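Local coordinates for probable glutathione S-transferase 5 (Caenorhabditis elegans, PDB 1ZL9), which conjugates reduced glutathione to a wide range of hydrophobic electrophiles and may help detoxify reactive oxygen species during bacterial infection, at residues A[16-21]-A[160-164]. Numbering follows the deposited sequence.
Sequences EVSRQI and LAIAQ
Leu-160 reaches across to three residues of helix 16-25. Its CD1 lies 4.1 Å from Ile-21 CG1, and its CB faces Val-17 CG2. Its CD2 passes 3.8 Å from Gln-20 OE1, the two side chains running past each other in opposite senses. Ile-195 and Ile-189 also touch Leu-160. One water joins the helices here, 2.7 Å from Gln-20 OE1 and 2.9 Å from the carbonyl O of Leu-160. At the next residue, the methyl of Ala-161 meets Val-17 CG2 at 4.0 Å. That branch stands anti to the backbone N of Val-17, which carries it to the Ala-161 methyl and backbone N. Gln-164 follows a turn after Leu-160. Its CG comes 4.2 Å from Glu-16 CG, and its amide stands nearly perpendicular to that of Gln-20. Gln-20 is extended beyond CG, and its NE2 gives a nearly straight hydrogen bond of 3.1 Å to Glu-16 OE2 (174°). With the water on OE1, this bond sets which way the amide is turned. The same carboxylate oxygen is held by Trp-198 and Arg-202, while Glu-16 OE1 pairs with Arg-19. Segments 16-21 and 160-164, their axes 120° apart, join the thioredoxin-like N-terminal domain to the all-helical C-terminal domain, in the buried domain interface of the glutathione transferase fold.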
ATOM      1  N   GLU A  16       1.323  13.944  -7.238  1.00 13.69           N
ATOM      2  CA  GLU A  16       0.289  14.645  -7.934  1.00 13.16           C
ATOM      3  C   GLU A  16      -1.060  14.443  -7.306  1.00 12.86           C
ATOM      4  O   GLU A  16      -1.865  15.381  -7.198  1.00 13.94           O
ATOM      5  CB  GLU A  16       0.275  14.271  -9.415  1.00 12.92           C
ATOM      6  CG  GLU A  16      -0.784  15.012 -10.222  1.00 15.50           C
ATOM      7  CD  GLU A  16      -0.498  16.510 -10.356  1.00 15.95           C
ATOM      8  OE1 GLU A  16       0.562  16.968  -9.880  1.00 15.53           O
ATOM      9  OE2 GLU A  16      -1.304  17.210 -11.016  1.00 16.22           O
ATOM     10  N   VAL A  17      -1.364  13.243  -6.853  1.00 13.51           N
ATOM     11  CA  VAL A  17      -2.704  13.036  -6.307  1.00 13.55           C
ATOM     12  C   VAL A  17      -3.012  13.910  -5.064  1.00 13.31           C
ATOM     13  O   VAL A  17      -4.147  14.421  -4.900  1.00 12.58           O
ATOM     14  CB  VAL A  17      -3.030  11.561  -6.084  1.00 15.49           C
ATOM     15  CG1 VAL A  17      -2.220  10.938  -4.988  1.00 18.12           C
ATOM     16  CG2 VAL A  17      -4.532  11.372  -5.773  1.00 20.16           C
ATOM     17  N   SER A  18      -1.995  14.079  -4.223  1.00 12.48           N
ATOM     18  CA  SER A  18      -2.090  14.942  -3.058  1.00 12.78           C
ATOM     19  C   SER A  18      -2.307  16.369  -3.485  1.00 10.96           C
ATOM     20  O   SER A  18      -3.111  17.082  -2.910  1.00 12.98           O
ATOM     21  CB  SER A  18      -0.856  14.731  -2.168  1.00 13.19           C
ATOM     22  OG  SER A  18      -0.938  13.442  -1.605  1.00 14.78           O
ATOM     23  N   ARG A  19      -1.600  16.818  -4.519  1.00 13.53           N
ATOM     24  CA  ARG A  19      -1.805  18.167  -5.015  1.00 13.54           C
ATOM     25  C   ARG A  19      -3.257  18.347  -5.494  1.00 12.90           C
ATOM     26  O   ARG A  19      -3.859  19.399  -5.315  1.00 13.00           O
ATOM     27  CB  ARG A  19      -0.865  18.456  -6.189  1.00 14.14           C
ATOM     28  CG  ARG A  19       0.619  18.282  -5.904  1.00 13.58           C
ATOM     29  CD  ARG A  19       1.442  18.971  -6.972  1.00 16.37           C
ATOM     30  NE  ARG A  19       2.867  18.812  -6.802  1.00 14.02           N
ATOM     31  CZ  ARG A  19       3.610  17.923  -7.418  1.00 16.60           C
ATOM     32  NH1 ARG A  19       3.091  17.102  -8.308  1.00 15.14           N
ATOM     33  NH2 ARG A  19       4.911  17.894  -7.184  1.00 16.49           N
ATOM     34  N   GLN A  20      -3.807  17.313  -6.093  1.00 11.66           N
ATOM     35  CA  GLN A  20      -5.174  17.377  -6.634  1.00 12.67           C
ATOM     36  C   GLN A  20      -6.232  17.327  -5.531  1.00 13.41           C
ATOM     37  O   GLN A  20      -7.267  17.953  -5.633  1.00 14.55           O
ATOM     38  CB  GLN A  20      -5.401  16.314  -7.684  1.00 12.94           C
ATOM     39  CG  GLN A  20      -4.585  16.627  -8.982  1.00 14.36           C
ATOM     40  CD  GLN A  20      -4.957  15.779 -10.184  1.00 14.78           C
ATOM     41  OE1 GLN A  20      -6.018  15.181 -10.214  1.00 13.68           O
ATOM     42  NE2 GLN A  20      -4.114  15.810 -11.216  1.00 15.21           N
ATOM     43  N   ILE A  21      -5.942  16.591  -4.466  1.00 13.14           N
ATOM     44  CA  ILE A  21      -6.801  16.612  -3.292  1.00 13.65           C
ATOM     45  C   ILE A  21      -6.846  18.007  -2.717  1.00 12.70           C
ATOM     46  O   ILE A  21      -7.920  18.552  -2.435  1.00 13.20           O
ATOM     47  CB  ILE A  21      -6.310  15.599  -2.227  1.00 13.77           C
ATOM     48  CG1 ILE A  21      -6.549  14.180  -2.705  1.00 13.79           C
ATOM     49  CG2 ILE A  21      -6.885  15.886  -0.866  1.00 14.18           C
ATOM     50  CD1 ILE A  21      -5.817  13.079  -1.881  1.00 14.42           C
ATOM     51  N   LEU A 160      -9.109  10.494  -8.791  1.00 12.68           N
ATOM     52  CA  LEU A 160      -8.118  11.481  -9.184  1.00 13.79           C
ATOM     53  C   LEU A 160      -6.866  10.803  -9.707  1.00 13.31           C
ATOM     54  O   LEU A 160      -6.322  11.233 -10.743  1.00 14.38           O
ATOM     55  CB  LEU A 160      -7.740  12.431  -8.011  1.00 12.73           C
ATOM     56  CG  LEU A 160      -8.902  13.311  -7.561  1.00 12.71           C
ATOM     57  CD1 LEU A 160      -8.601  14.005  -6.256  1.00 14.96           C
ATOM     58  CD2 LEU A 160      -9.311  14.390  -8.501  1.00 12.54           C
ATOM     59  N   ALA A 161      -6.392   9.809  -8.979  1.00 12.68           N
ATOM     60  CA  ALA A 161      -5.152   9.118  -9.351  1.00 13.46           C
ATOM     61  C   ALA A 161      -5.323   8.361 -10.676  1.00 12.60           C
ATOM     62  O   ALA A 161      -4.469   8.465 -11.591  1.00 11.48           O
ATOM     63  CB  ALA A 161      -4.612   8.188  -8.226  1.00 12.70           C
ATOM     64  N   ILE A 162      -6.433   7.659 -10.821  1.00 11.92           N
ATOM     65  CA  ILE A 162      -6.604   6.852 -12.013  1.00 11.50           C
ATOM     66  C   ILE A 162      -6.857   7.747 -13.230  1.00 11.50           C
ATOM     67  O   ILE A 162      -6.344   7.511 -14.304  1.00 12.06           O
ATOM     68  CB  ILE A 162      -7.774   5.834 -11.795  1.00 11.22           C
ATOM     69  CG1 ILE A 162      -7.400   4.748 -10.732  1.00 10.17           C
ATOM     70  CG2 ILE A 162      -8.187   5.213 -13.067  1.00 12.14           C
ATOM     71  CD1 ILE A 162      -6.133   3.972 -11.019  1.00 15.15           C
ATOM     72  N   ALA A 163      -7.704   8.761 -13.088  1.00 11.44           N
ATOM     73  CA  ALA A 163      -7.904   9.705 -14.179  1.00 12.44           C
ATOM     74  C   ALA A 163      -6.639  10.375 -14.636  1.00 13.16           C
ATOM     75  O   ALA A 163      -6.423  10.540 -15.826  1.00 12.57           O
ATOM     76  CB  ALA A 163      -8.925  10.787 -13.835  1.00 12.18           C
ATOM     77  N   GLN A 164      -5.750  10.692 -13.713  1.00 13.38           N
ATOM     78  CA  GLN A 164      -4.504  11.356 -14.100  1.00 14.26           C
ATOM     79  C   GLN A 164      -3.557  10.364 -14.851  1.00 15.38           C
ATOM     80  O   GLN A 164      -2.908  10.713 -15.836  1.00 13.70           O
ATOM     81  CB  GLN A 164      -3.801  11.889 -12.850  1.00 13.76           C
ATOM     82  CG  GLN A 164      -2.528  12.701 -13.203  1.00 14.48           C
ATOM     83  CD  GLN A 164      -2.751  13.815 -14.216  1.00 17.61           C
ATOM     84  OE1 GLN A 164      -2.251  13.767 -15.373  1.00 21.87           O
ATOM     85  NE2 GLN A 164      -3.516  14.795 -13.822  1.00 11.65           N
TER
HETATM   86  O   HOH W   1      -7.184  13.652 -12.053  1.00 15.22           O